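Local coordinates for 3-oxoacyl-[acyl-carrier protein] synthase (Thermus thermophilus, PDB 1UB7) that probably catalyses the first condensation of fatty acid synthesis, joining the acetyl group of acetyl-CoA to malonyl-ACP to give 3-oxobutanoyl-ACP, at residues R35-V43 with V269-T277; G184-C192 with D199-N210. All blocks are in the same frame, centred on the assembly; numbering follows the deposited sequence.

Contact 1 holds the loop and strand of 35-43 against the short helix 271-274 and carries Asn276, a predicted active-site residue. In contact 2 the strands 188-191 and 208-209 of segments 184-192 and 199-210 pair antiparallel; along the chain it is nested inside the loop that contact 1 closes. Their centres lie 23 Å apart. Their nearest atoms are about 6 Å apart, so the two do not touch. Contact 2 lies close by: the side chain of Met209 is about 6 Å from that of Asn276 and about 7 Å from that of His246. Val271 of contact 1 is about 8 Å from His246, side chain to side chain. Phe155 touches both Asn276 and Met209.

Contact 1. Residues R35-V43 with V269-T277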
ATOM      1  N   ARG A  35      11.824  18.375  25.130  1.00 82.81           N
ATOM      2  CA  ARG A  35      12.232  17.070  24.629  1.00 89.49           C
ATOM      3  C   ARG A  35      11.705  16.787  23.210  1.00 89.11           C
ATOM      4  O   ARG A  35      12.365  16.109  22.419  1.00 91.28           O
ATOM      5  CB  ARG A  35      11.763  15.978  25.604  1.00 91.84           C
ATOM      6  CG  ARG A  35      12.566  14.683  25.538  1.00 99.44           C
ATOM      7  CD  ARG A  35      12.188  13.720  26.665  1.00104.19           C
ATOM      8  NE  ARG A  35      12.948  12.465  26.620  1.00109.15           N
ATOM      9  CZ  ARG A  35      14.251  12.348  26.876  1.00107.39           C
ATOM     10  NH1 ARG A  35      14.971  13.414  27.208  1.00107.62           N
ATOM     11  NH2 ARG A  35      14.840  11.159  26.793  1.00101.47           N
ATOM     12  N   THR A  36      10.534  17.332  22.886  1.00 85.43           N
ATOM     13  CA  THR A  36       9.905  17.115  21.582  1.00 78.88           C
ATOM     14  C   THR A  36       9.542  18.408  20.850  1.00 77.61           C
ATOM     15  O   THR A  36       9.468  18.440  19.618  1.00 75.17           O
ATOM     16  CB  THR A  36       8.625  16.325  21.758  1.00 76.13           C
ATOM     17  OG1 THR A  36       7.680  17.130  22.472  1.00 75.38           O
ATOM     18  CG2 THR A  36       8.893  15.062  22.551  1.00 77.22           C
ATOM     19  N   GLY A  37       9.292  19.461  21.623  1.00 74.16           N
ATOM     20  CA  GLY A  37       8.935  20.746  21.055  1.00 64.53           C
ATOM     21  C   GLY A  37       7.435  20.880  20.920  1.00 64.38           C
ATOM     22  O   GLY A  37       6.927  21.923  20.517  1.00 61.29           O
ATOM     23  N   ILE A  38       6.713  19.825  21.273  1.00 63.16           N
ATOM     24  CA  ILE A  38       5.261  19.835  21.147  1.00 60.24           C
ATOM     25  C   ILE A  38       4.533  20.490  22.317  1.00 62.03           C
ATOM     26  O   ILE A  38       4.834  20.221  23.482  1.00 57.89           O
ATOM     27  CB  ILE A  38       4.731  18.403  20.964  1.00 52.44           C
ATOM     28  CG1 ILE A  38       5.477  17.735  19.808  1.00 53.04           C
ATOM     29  CG2 ILE A  38       3.242  18.431  20.687  1.00 53.53           C
ATOM     30  CD1 ILE A  38       5.261  16.250  19.703  1.00 48.60           C
ATOM     31  N   LYS A  39       3.570  21.346  21.980  1.00 65.43           N
ATOM     32  CA  LYS A  39       2.757  22.063  22.962  1.00 65.02           C
ATOM     33  C   LYS A  39       1.326  21.527  22.975  1.00 65.46           C
ATOM     34  O   LYS A  39       0.718  21.393  24.038  1.00 64.49           O
ATOM     35  CB  LYS A  39       2.742  23.565  22.653  1.00 64.40           C
ATOM     36  CG  LYS A  39       4.087  24.251  22.835  1.00 67.93           C
ATOM     37  CD  LYS A  39       4.040  25.706  22.393  1.00 70.40           C
ATOM     38  CE  LYS A  39       5.386  26.389  22.582  1.00 71.66           C
ATOM     39  NZ  LYS A  39       5.366  27.802  22.097  1.00 77.22           N
ATOM     40  N   GLU A  40       0.783  21.241  21.793  1.00 65.32           N
ATOM     41  CA  GLU A  40      -0.573  20.698  21.685  1.00 62.91           C
ATOM     42  C   GLU A  40      -0.635  19.802  20.462  1.00 61.53           C
ATOM     43  O   GLU A  40       0.249  19.849  19.607  1.00 57.59           O
ATOM     44  CB  GLU A  40      -1.629  21.797  21.480  1.00 67.07           C
ATOM     45  CG  GLU A  40      -1.420  23.115  22.200  1.00 69.11           C
ATOM     46  CD  GLU A  40      -2.550  24.102  21.915  1.00 71.05           C
ATOM     47  OE1 GLU A  40      -2.939  24.241  20.731  1.00 61.61           O
ATOM     48  OE2 GLU A  40      -3.043  24.741  22.872  1.00 73.33           O
ATOM     49  N   ARG A  41      -1.692  18.995  20.391  1.00 58.94           N
ATOM     50  CA  ARG A  41      -1.936  18.106  19.261  1.00 58.33           C
ATOM     51  C   ARG A  41      -3.450  17.906  19.171  1.00 56.85           C
ATOM     52  O   ARG A  41      -4.166  18.114  20.153  1.00 55.96           O
ATOM     53  CB  ARG A  41      -1.223  16.752  19.437  1.00 60.28           C
ATOM     54  CG  ARG A  41      -1.843  15.800  20.463  1.00 59.96           C
ATOM     55  CD  ARG A  41      -0.864  15.544  21.592  1.00 63.84           C
ATOM     56  NE  ARG A  41      -0.625  16.774  22.338  1.00 68.31           N
ATOM     57  CZ  ARG A  41       0.492  17.061  22.995  1.00 66.19           C
ATOM     58  NH1 ARG A  41       1.505  16.204  23.009  1.00 61.60           N
ATOM     59  NH2 ARG A  41       0.591  18.218  23.636  1.00 68.02           N
ATOM     60  N   ARG A  42      -3.933  17.518  17.993  1.00 53.83           N
ATOM     61  CA  ARG A  42      -5.357  17.292  17.776  1.00 48.56           C
ATOM     62  C   ARG A  42      -5.698  15.817  17.925  1.00 43.46           C
ATOM     63  O   ARG A  42      -4.871  14.965  17.650  1.00 48.56           O
ATOM     64  CB  ARG A  42      -5.753  17.789  16.386  1.00 48.71           C
ATOM     65  CG  ARG A  42      -5.439  19.255  16.150  1.00 46.35           C
ATOM     66  CD  ARG A  42      -5.976  20.125  17.284  1.00 47.39           C
ATOM     67  NE  ARG A  42      -5.836  21.546  16.977  1.00 54.42           N
ATOM     68  CZ  ARG A  42      -6.692  22.244  16.231  1.00 60.10           C
ATOM     69  NH1 ARG A  42      -7.765  21.658  15.711  1.00 65.47           N
ATOM     70  NH2 ARG A  42      -6.474  23.533  15.994  1.00 54.55           N
ATOM     71  N   VAL A  43      -6.913  15.518  18.373  1.00 48.83           N
ATOM     72  CA  VAL A  43      -7.344  14.130  18.561  1.00 51.29           C
ATOM     73  C   VAL A  43      -8.711  13.898  17.907  1.00 53.13           C
ATOM     74  O   VAL A  43      -9.658  14.663  18.127  1.00 48.98           O
ATOM     75  CB  VAL A  43      -7.428  13.767  20.072  1.00 51.96           C
ATOM     76  CG1 VAL A  43      -7.817  12.302  20.248  1.00 40.82           C
ATOM     77  CG2 VAL A  43      -6.082  14.042  20.746  1.00 52.35           C
ATOM     78  N   VAL A 269       7.476  24.466  10.217  1.00 43.89           N
ATOM     79  CA  VAL A 269       7.230  23.828  11.511  1.00 47.54           C
ATOM     80  C   VAL A 269       5.785  23.971  11.957  1.00 45.13           C
ATOM     81  O   VAL A 269       5.140  24.983  11.698  1.00 54.89           O
ATOM     82  CB  VAL A 269       8.111  24.438  12.646  1.00 46.19           C
ATOM     83  CG1 VAL A 269       8.011  23.575  13.902  1.00 40.83           C
ATOM     84  CG2 VAL A 269       9.566  24.558  12.193  1.00 45.12           C
ATOM     85  N   ASN A 270       5.282  22.944  12.624  1.00 42.10           N
ATOM     86  CA  ASN A 270       3.935  22.968  13.155  1.00 43.44           C
ATOM     87  C   ASN A 270       3.784  21.815  14.135  1.00 41.89           C
ATOM     88  O   ASN A 270       2.726  21.629  14.728  1.00 42.05           O
ATOM     89  CB  ASN A 270       2.876  22.931  12.021  1.00 49.77           C
ATOM     90  CG  ASN A 270       2.772  21.577  11.300  1.00 55.93           C
ATOM     91  OD1 ASN A 270       2.483  21.539  10.102  1.00 60.01           O
ATOM     92  ND2 ASN A 270       2.964  20.475  12.024  1.00 56.52           N
ATOM     93  N   VAL A 271       4.867  21.055  14.314  1.00 44.58           N
ATOM     94  CA  VAL A 271       4.862  19.921  15.239  1.00 48.51           C
ATOM     95  C   VAL A 271       4.475  20.402  16.632  1.00 52.04           C
ATOM     96  O   VAL A 271       4.035  19.618  17.473  1.00 58.23           O
ATOM     97  CB  VAL A 271       6.254  19.215  15.318  1.00 45.70           C
ATOM     98  CG1 VAL A 271       7.330  20.175  15.811  1.00 50.88           C
ATOM     99  CG2 VAL A 271       6.174  18.033  16.253  1.00 43.51           C
ATOM    100  N   ASP A 272       4.642  21.703  16.855  1.00 55.87           N
ATOM    101  CA  ASP A 272       4.315  22.339  18.123  1.00 57.29           C
ATOM    102  C   ASP A 272       2.807  22.404  18.357  1.00 57.27           C
ATOM    103  O   ASP A 272       2.341  22.333  19.498  1.00 60.49           O
ATOM    104  CB  ASP A 272       4.909  23.752  18.156  1.00 61.16           C
ATOM    105  CG  ASP A 272       4.496  24.599  16.956  1.00 65.76           C
ATOM    106  OD1 ASP A 272       4.673  24.141  15.808  1.00 70.99           O
ATOM    107  OD2 ASP A 272       4.006  25.731  17.156  1.00 64.36           O
ATOM    108  N   ARG A 273       2.048  22.519  17.270  1.00 55.59           N
ATOM    109  CA  ARG A 273       0.595  22.619  17.354  1.00 52.74           C
ATOM    110  C   ARG A 273      -0.184  21.348  17.010  1.00 49.96           C
ATOM    111  O   ARG A 273      -1.344  21.203  17.408  1.00 45.77           O
ATOM    112  CB  ARG A 273       0.106  23.779  16.468  1.00 52.26           C
ATOM    113  CG  ARG A 273       0.372  25.146  17.067  1.00 47.75           C
ATOM    114  CD  ARG A 273      -0.062  26.298  16.175  1.00 54.88           C
ATOM    115  NE  ARG A 273       0.825  26.476  15.026  1.00 64.45           N
ATOM    116  CZ  ARG A 273       0.606  25.957  13.820  1.00 64.82           C
ATOM    117  NH1 ARG A 273      -0.478  25.225  13.597  1.00 65.08           N
ATOM    118  NH2 ARG A 273       1.469  26.168  12.840  1.00 62.89           N
ATOM    119  N   TYR A 274       0.438  20.422  16.287  1.00 46.64           N
ATOM    120  CA  TYR A 274      -0.279  19.203  15.917  1.00 50.95           C
ATOM    121  C   TYR A 274       0.394  17.889  16.315  1.00 51.72           C
ATOM    122  O   TYR A 274      -0.193  16.812  16.151  1.00 54.26           O
ATOM    123  CB  TYR A 274      -0.518  19.163  14.407  1.00 47.66           C
ATOM    124  CG  TYR A 274      -1.177  20.375  13.799  1.00 34.21           C
ATOM    125  CD1 TYR A 274      -2.350  20.910  14.328  1.00 35.26           C
ATOM    126  CD2 TYR A 274      -0.673  20.924  12.621  1.00 45.23           C
ATOM    127  CE1 TYR A 274      -3.011  21.964  13.685  1.00 33.33           C
ATOM    128  CE2 TYR A 274      -1.319  21.963  11.973  1.00 39.11           C
ATOM    129  CZ  TYR A 274      -2.486  22.480  12.502  1.00 40.27           C
ATOM    130  OH  TYR A 274      -3.109  23.506  11.819  1.00 45.81           O
ATOM    131  N   GLY A 275       1.618  17.966  16.823  1.00 53.67           N
ATOM    132  CA  GLY A 275       2.319  16.751  17.197  1.00 55.37           C
ATOM    133  C   GLY A 275       2.759  16.018  15.941  1.00 57.96           C
ATOM    134  O   GLY A 275       2.824  16.609  14.851  1.00 55.23           O
ATOM    135  N   ASN A 276       3.062  14.732  16.080  1.00 55.95           N
ATOM    136  CA  ASN A 276       3.492  13.927  14.940  1.00 55.62           C
ATOM    137  C   ASN A 276       2.264  13.309  14.275  1.00 49.23           C
ATOM    138  O   ASN A 276       1.705  12.344  14.783  1.00 46.46           O
ATOM    139  CB  ASN A 276       4.436  12.807  15.410  1.00 58.97           C
ATOM    140  CG  ASN A 276       5.124  12.079  14.253  1.00 58.74           C
ATOM    141  OD1 ASN A 276       4.530  11.833  13.203  1.00 47.47           O
ATOM    142  ND2 ASN A 276       6.381  11.712  14.459  1.00 63.98           N
ATOM    143  N   THR A 277       1.846  13.865  13.143  1.00 49.14           N
ATOM    144  CA  THR A 277       0.689  13.333  12.422  1.00 47.98           C
ATOM    145  C   THR A 277       1.086  12.345  11.340  1.00 43.32           C
ATOM    146  O   THR A 277       0.321  12.077  10.422  1.00 47.55           O
ATOM    147  CB  THR A 277      -0.120  14.429  11.752  1.00 44.85           C
ATOM    148  OG1 THR A 277       0.708  15.110  10.798  1.00 35.76           O
ATOM    149  CG2 THR A 277      -0.651  15.390  12.795  1.00 42.47           C
TER
HETATM  150  O   HOH W   1      -3.514  22.573  17.997  1.00 46.20           O
HETATM  151  O   HOH W   2      -2.747  16.659  15.435  1.00 41.25           O
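The short helix 271-274, which leads into the predicted active-site residue Asn276, packs against the loop that enters strand 40-43. Asp272 O is gripped by two backbone donors. Lys39 N donates to Asp272 O at 2.9 Å, in the carbonyl plane and on a lone pair. Glu40 N donates to Asp272 O at 3.0 Å, tilted from that plane. Ile38 lies across Val271 at about a right angle, with Ile38 CG1 3.6 Å from Val271 CG2. With Ile38 CG1 anti to the carbonyl carbon (chi1 -53°), Ile38 CD1 reaches Gly275 CA at 3.9 Å. Ile38 CG2 lies over one face of the Arg41 guanidinium, toward its rim. Replacing Ile38 with alanine takes away that methyl and would probably leave a gap beside Val271 and Gly275. Gly275 has positive phi, and a CB there would sit tight against Arg41 CB. The Arg41 chain bends away to hydrogen-bond Asn18 OD1 and Met16 O. Arg42 CG rests 3.9 Å from Tyr274 CD1, and Tyr274 CE1 lies over one face of the Arg42 guanidinium, the two planes 72° apart. Water 1 joins Arg42 NE to Arg273 O and Glu40 OE1; water 2 joins Arg42 N to Tyr274 O. Tyr274 OH hydrogen-bonds Glu288, and Arg273 forms a salt bridge with it. Asn276 OD1 accepts from His246 NE2, consistent with the predicted His-Asn active-site pair, as in other FabH enzymes of the thiolase-like fold.

Contact 2. Residues G184-C192 with D199-N210; sequences GAKELYHAC and DGTSMKNRLYMN
Tyr189 sits between Met203 and Tyr208. Met203 CG lies over one face of the Tyr189 ring, 3.9 Å from its centroid, in a CH-pi contact, and Met203 SD adds an oblique Met-aromatic contact. The Tyr208 ring meets Tyr189 obliquely. The planes are 42° apart, and Tyr208 CD2 comes within 3.3 Å of Tyr189 CZ. Tyr189 CG stands between the backbone N and the carbonyl carbon (chi1 61°), which brings the ring back over the 199-210 segment. The Tyr208 ring turns its edge to Lys186 O, which lies in its plane. Met203 also packs on Ala191, CB to CB at 3.6 Å.

The backbones pair antiparallel beneath these rings. Tyr189 and Tyr208 form the hydrogen-bonded pair: Tyr208 N gives a nearly straight bond to Tyr189 O at 3.0 Å, and Tyr189 N binds Tyr208 O. Asn210 N binds Glu187 O at 2.9 Å. Leu188 and Met209 form the non-hydrogen-bonded pair, and their side chains lie side by side on the other face of the sheet.

At the far end Lys186 crosses Thr201 at about a right angle, with Lys186 CB 3.2 Å from Thr201 OG1. Asp199 OD1 takes both Thr201 N and Thr201 OG1, the former closing an Asx turn.

His190 and Ala191 continue the ladder into a strand of the second subunit, whose Pro87 packs on Tyr189 and whose Phe86 packs on His190 and Leu207. Asn210 is at the N-cap of helix 211-233, its OD1 making a weak bond to Glu213 N, and Met209 touches Val214 of that helix.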
ATOM      1  N   GLY A 184      16.129  -2.622  10.750  1.00 64.51           N
ATOM      2  CA  GLY A 184      15.802  -1.712  11.834  1.00 65.09           C
ATOM      3  C   GLY A 184      14.300  -1.704  12.043  1.00 64.96           C
ATOM      4  O   GLY A 184      13.696  -0.664  12.299  1.00 65.17           O
ATOM      5  N   ALA A 185      13.701  -2.883  11.923  1.00 66.05           N
ATOM      6  CA  ALA A 185      12.264  -3.054  12.090  1.00 65.55           C
ATOM      7  C   ALA A 185      11.885  -3.096  13.572  1.00 67.73           C
ATOM      8  O   ALA A 185      10.764  -2.741  13.947  1.00 61.86           O
ATOM      9  CB  ALA A 185      11.816  -4.338  11.396  1.00 54.90           C
ATOM     10  N   LYS A 186      12.828  -3.536  14.406  1.00 72.19           N
ATOM     11  CA  LYS A 186      12.622  -3.640  15.855  1.00 77.58           C
ATOM     12  C   LYS A 186      12.608  -2.278  16.565  1.00 79.71           C
ATOM     13  O   LYS A 186      12.128  -2.165  17.699  1.00 79.07           O
ATOM     14  CB  LYS A 186      13.727  -4.507  16.462  1.00 75.06           C
ATOM     15  CG  LYS A 186      15.104  -4.130  15.943  1.00 76.98           C
ATOM     16  CD  LYS A 186      16.223  -4.728  16.767  1.00 77.19           C
ATOM     17  CE  LYS A 186      17.562  -4.578  16.048  1.00 77.97           C
ATOM     18  NZ  LYS A 186      17.784  -3.198  15.530  1.00 78.42           N
ATOM     19  N   GLU A 187      13.127  -1.253  15.885  1.00 80.11           N
ATOM     20  CA  GLU A 187      13.223   0.111  16.420  1.00 79.11           C
ATOM     21  C   GLU A 187      11.910   0.894  16.489  1.00 78.54           C
ATOM     22  O   GLU A 187      11.796   1.863  17.243  1.00 72.63           O
ATOM     23  CB  GLU A 187      14.235   0.906  15.592  1.00 79.98           C
ATOM     24  CG  GLU A 187      15.529   0.153  15.352  1.00 87.98           C
ATOM     25  CD  GLU A 187      16.329  -0.064  16.625  1.00 92.50           C
ATOM     26  OE1 GLU A 187      15.716  -0.198  17.710  1.00 91.32           O
ATOM     27  OE2 GLU A 187      17.576  -0.116  16.534  1.00 94.89           O
ATOM     28  N   LEU A 188      10.930   0.482  15.692  1.00 78.20           N
ATOM     29  CA  LEU A 188       9.627   1.140  15.661  1.00 78.25           C
ATOM     30  C   LEU A 188       8.625   0.181  15.018  1.00 77.11           C
ATOM     31  O   LEU A 188       8.848  -0.290  13.901  1.00 76.52           O
ATOM     32  CB  LEU A 188       9.716   2.451  14.860  1.00 72.58           C
ATOM     33  CG  LEU A 188       8.460   3.320  14.698  1.00 68.34           C
ATOM     34  CD1 LEU A 188       7.844   3.652  16.056  1.00 64.25           C
ATOM     35  CD2 LEU A 188       8.834   4.588  13.954  1.00 66.08           C
ATOM     36  N   TYR A 189       7.530  -0.107  15.724  1.00 78.11           N
ATOM     37  CA  TYR A 189       6.518  -1.031  15.217  1.00 74.02           C
ATOM     38  C   TYR A 189       5.232  -1.155  16.055  1.00 73.67           C
ATOM     39  O   TYR A 189       5.104  -0.601  17.148  1.00 69.67           O
ATOM     40  CB  TYR A 189       7.144  -2.428  15.062  1.00 74.63           C
ATOM     41  CG  TYR A 189       7.655  -3.021  16.366  1.00 77.77           C
ATOM     42  CD1 TYR A 189       6.765  -3.440  17.363  1.00 75.51           C
ATOM     43  CD2 TYR A 189       9.027  -3.118  16.624  1.00 78.06           C
ATOM     44  CE1 TYR A 189       7.222  -3.936  18.580  1.00 77.68           C
ATOM     45  CE2 TYR A 189       9.496  -3.613  17.841  1.00 78.45           C
ATOM     46  CZ  TYR A 189       8.587  -4.018  18.815  1.00 78.40           C
ATOM     47  OH  TYR A 189       9.035  -4.497  20.025  1.00 73.86           O
ATOM     48  N   HIS A 190       4.290  -1.906  15.494  1.00 74.90           N
ATOM     49  CA  HIS A 190       3.001  -2.229  16.096  1.00 77.21           C
ATOM     50  C   HIS A 190       2.480  -3.397  15.253  1.00 79.15           C
ATOM     51  O   HIS A 190       2.047  -3.216  14.107  1.00 78.93           O
ATOM     52  CB  HIS A 190       2.022  -1.049  16.025  1.00 73.56           C
ATOM     53  CG  HIS A 190       0.649  -1.376  16.539  1.00 71.71           C
ATOM     54  ND1 HIS A 190      -0.203  -2.247  15.891  1.00 67.77           N
ATOM     55  CD2 HIS A 190      -0.009  -0.970  17.652  1.00 69.90           C
ATOM     56  CE1 HIS A 190      -1.323  -2.362  16.581  1.00 68.28           C
ATOM     57  NE2 HIS A 190      -1.231  -1.597  17.655  1.00 70.33           N
ATOM     58  N   ALA A 191       2.547  -4.600  15.814  1.00 77.86           N
ATOM     59  CA  ALA A 191       2.107  -5.795  15.106  1.00 78.43           C
ATOM     60  C   ALA A 191       0.701  -5.673  14.523  1.00 78.42           C
ATOM     61  O   ALA A 191      -0.016  -4.692  14.762  1.00 78.08           O
ATOM     62  CB  ALA A 191       2.178  -6.999  16.039  1.00 78.54           C
ATOM     63  N   CYS A 192       0.328  -6.677  13.737  1.00 76.35           N
ATOM     64  CA  CYS A 192      -0.996  -6.746  13.126  1.00 73.04           C
ATOM     65  C   CYS A 192      -1.415  -8.209  13.026  1.00 68.48           C
ATOM     66  O   CYS A 192      -2.367  -8.634  13.673  1.00 67.97           O
ATOM     67  CB  CYS A 192      -1.004  -6.117  11.730  1.00 72.46           C
ATOM     68  SG  CYS A 192      -2.639  -6.185  10.935  1.00 69.26           S
ATOM     69  N   ASP A 199      13.971 -10.894  12.822  1.00 85.49           N
ATOM     70  CA  ASP A 199      15.184 -11.048  13.626  1.00 83.51           C
ATOM     71  C   ASP A 199      14.873 -11.726  14.963  1.00 83.06           C
ATOM     72  O   ASP A 199      15.781 -12.168  15.672  1.00 82.32           O
ATOM     73  CB  ASP A 199      15.876  -9.693  13.875  1.00 75.18           C
ATOM     74  CG  ASP A 199      14.967  -8.672  14.548  1.00 72.18           C
ATOM     75  OD1 ASP A 199      14.217  -9.035  15.477  1.00 66.43           O
ATOM     76  OD2 ASP A 199      15.020  -7.489  14.153  1.00 72.28           O
ATOM     77  N   GLY A 200      13.586 -11.810  15.295  1.00 81.34           N
ATOM     78  CA  GLY A 200      13.180 -12.439  16.540  1.00 78.85           C
ATOM     79  C   GLY A 200      12.533 -11.489  17.531  1.00 78.88           C
ATOM     80  O   GLY A 200      11.925 -11.925  18.506  1.00 76.95           O
ATOM     81  N   THR A 201      12.666 -10.187  17.289  1.00 80.72           N
ATOM     82  CA  THR A 201      12.086  -9.180  18.171  1.00 81.01           C
ATOM     83  C   THR A 201      10.567  -9.369  18.282  1.00 84.68           C
ATOM     84  O   THR A 201       9.822  -9.127  17.333  1.00 84.20           O
ATOM     85  CB  THR A 201      12.387  -7.752  17.650  1.00 82.12           C
ATOM     86  OG1 THR A 201      13.805  -7.573  17.504  1.00 74.03           O
ATOM     87  CG2 THR A 201      11.842  -6.712  18.617  1.00 79.55           C
ATOM     88  N   SER A 202      10.112  -9.809  19.447  1.00 88.43           N
ATOM     89  CA  SER A 202       8.690 -10.031  19.666  1.00 92.74           C
ATOM     90  C   SER A 202       7.927  -8.705  19.682  1.00 94.14           C
ATOM     91  O   SER A 202       8.482  -7.665  20.036  1.00 93.02           O
ATOM     92  CB  SER A 202       8.480 -10.777  20.990  1.00 95.88           C
ATOM     93  OG  SER A 202       7.122 -11.149  21.182  1.00 99.18           O
ATOM     94  N   MET A 203       6.654  -8.749  19.295  1.00 97.54           N
ATOM     95  CA  MET A 203       5.805  -7.559  19.270  1.00100.82           C
ATOM     96  C   MET A 203       4.614  -7.692  20.231  1.00104.05           C
ATOM     97  O   MET A 203       4.037  -8.774  20.381  1.00102.46           O
ATOM     98  CB  MET A 203       5.288  -7.297  17.844  1.00 98.68           C
ATOM     99  CG  MET A 203       6.363  -6.898  16.825  1.00 95.40           C
ATOM    100  SD  MET A 203       5.699  -6.461  15.177  1.00 86.08           S
ATOM    101  CE  MET A 203       5.816  -8.040  14.329  1.00 84.36           C
ATOM    102  N   LYS A 204       4.259  -6.583  20.880  1.00107.87           N
ATOM    103  CA  LYS A 204       3.136  -6.544  21.822  1.00111.20           C
ATOM    104  C   LYS A 204       1.975  -5.795  21.156  1.00116.40           C
ATOM    105  O   LYS A 204       2.154  -5.187  20.093  1.00118.45           O
ATOM    106  CB  LYS A 204       3.562  -5.838  23.119  1.00104.91           C
ATOM    107  CG  LYS A 204       2.645  -6.066  24.324  1.00 99.42           C
ATOM    108  CD  LYS A 204       1.519  -5.038  24.424  1.00 96.08           C
ATOM    109  CE  LYS A 204       0.744  -5.186  25.736  1.00 95.74           C
ATOM    110  NZ  LYS A 204      -0.247  -4.094  25.987  1.00 94.53           N
ATOM    111  N   ASN A 205       0.794  -5.837  21.775  1.00120.18           N
ATOM    112  CA  ASN A 205      -0.398  -5.181  21.224  1.00120.95           C
ATOM    113  C   ASN A 205      -0.410  -3.645  21.271  1.00120.58           C
ATOM    114  O   ASN A 205      -1.475  -3.029  21.179  1.00120.96           O
ATOM    115  CB  ASN A 205      -1.676  -5.726  21.902  1.00121.58           C
ATOM    116  CG  ASN A 205      -1.788  -5.337  23.380  1.00122.39           C
ATOM    117  OD1 ASN A 205      -1.672  -4.165  23.741  1.00123.20           O
ATOM    118  ND2 ASN A 205      -2.038  -6.327  24.235  1.00121.13           N
ATOM    119  N   ARG A 206       0.762  -3.026  21.405  1.00117.89           N
ATOM    120  CA  ARG A 206       0.837  -1.567  21.446  1.00114.37           C
ATOM    121  C   ARG A 206       2.039  -0.970  20.722  1.00110.19           C
ATOM    122  O   ARG A 206       3.053  -1.640  20.496  1.00109.02           O
ATOM    123  CB  ARG A 206       0.798  -1.067  22.894  1.00117.36           C
ATOM    124  CG  ARG A 206      -0.601  -1.088  23.494  1.00122.65           C
ATOM    125  CD  ARG A 206      -1.560  -0.246  22.654  1.00125.41           C
ATOM    126  NE  ARG A 206      -2.961  -0.461  23.013  1.00127.91           N
ATOM    127  CZ  ARG A 206      -3.991   0.115  22.399  1.00128.78           C
ATOM    128  NH1 ARG A 206      -3.786   0.950  21.386  1.00128.95           N
ATOM    129  NH2 ARG A 206      -5.231  -0.145  22.793  1.00127.27           N
ATOM    130  N   LEU A 207       1.903   0.301  20.357  1.00101.84           N
ATOM    131  CA  LEU A 207       2.942   1.028  19.644  1.00 94.65           C
ATOM    132  C   LEU A 207       4.223   1.096  20.469  1.00 95.74           C
ATOM    133  O   LEU A 207       4.201   1.552  21.613  1.00 98.13           O
ATOM    134  CB  LEU A 207       2.445   2.440  19.332  1.00 86.18           C
ATOM    135  CG  LEU A 207       3.131   3.237  18.221  1.00 81.06           C
ATOM    136  CD1 LEU A 207       2.338   4.495  17.970  1.00 79.18           C
ATOM    137  CD2 LEU A 207       4.560   3.575  18.597  1.00 77.89           C
ATOM    138  N   TYR A 208       5.332   0.635  19.886  1.00 95.41           N
ATOM    139  CA  TYR A 208       6.642   0.655  20.549  1.00 93.64           C
ATOM    140  C   TYR A 208       7.663   1.487  19.764  1.00 95.82           C
ATOM    141  O   TYR A 208       7.672   1.466  18.527  1.00 94.14           O
ATOM    142  CB  TYR A 208       7.196  -0.766  20.718  1.00 90.51           C
ATOM    143  CG  TYR A 208       8.671  -0.772  21.053  1.00 86.53           C
ATOM    144  CD1 TYR A 208       9.122  -0.341  22.299  1.00 89.18           C
ATOM    145  CD2 TYR A 208       9.624  -1.121  20.094  1.00 86.08           C
ATOM    146  CE1 TYR A 208      10.484  -0.250  22.581  1.00 89.95           C
ATOM    147  CE2 TYR A 208      10.988  -1.033  20.363  1.00 83.40           C
ATOM    148  CZ  TYR A 208      11.410  -0.594  21.608  1.00 87.32           C
ATOM    149  OH  TYR A 208      12.754  -0.480  21.885  1.00 84.86           O
ATOM    150  N   MET A 209       8.532   2.204  20.481  1.00 95.62           N
ATOM    151  CA  MET A 209       9.553   3.028  19.833  1.00 94.72           C
ATOM    152  C   MET A 209      10.879   3.131  20.610  1.00 91.64           C
ATOM    153  O   MET A 209      10.898   3.372  21.820  1.00 91.53           O
ATOM    154  CB  MET A 209       9.000   4.440  19.568  1.00 95.53           C
ATOM    155  CG  MET A 209       9.815   5.262  18.556  1.00100.46           C
ATOM    156  SD  MET A 209       9.256   6.987  18.327  1.00102.11           S
ATOM    157  CE  MET A 209       8.035   6.831  16.987  1.00103.57           C
ATOM    158  N   ASN A 210      11.979   2.932  19.888  1.00 87.93           N
ATOM    159  CA  ASN A 210      13.334   3.021  20.429  1.00 83.04           C
ATOM    160  C   ASN A 210      13.788   4.419  20.019  1.00 83.23           C
ATOM    161  O   ASN A 210      14.572   4.574  19.082  1.00 83.87           O
ATOM    162  CB  ASN A 210      14.237   1.967  19.765  1.00 83.29           C
ATOM    163  CG  ASN A 210      15.595   1.815  20.451  1.00 84.37           C
ATOM    164  OD1 ASN A 210      16.320   2.790  20.675  1.00 78.18           O
ATOM    165  ND2 ASN A 210      15.948   0.575  20.774  1.00 83.38           N
TER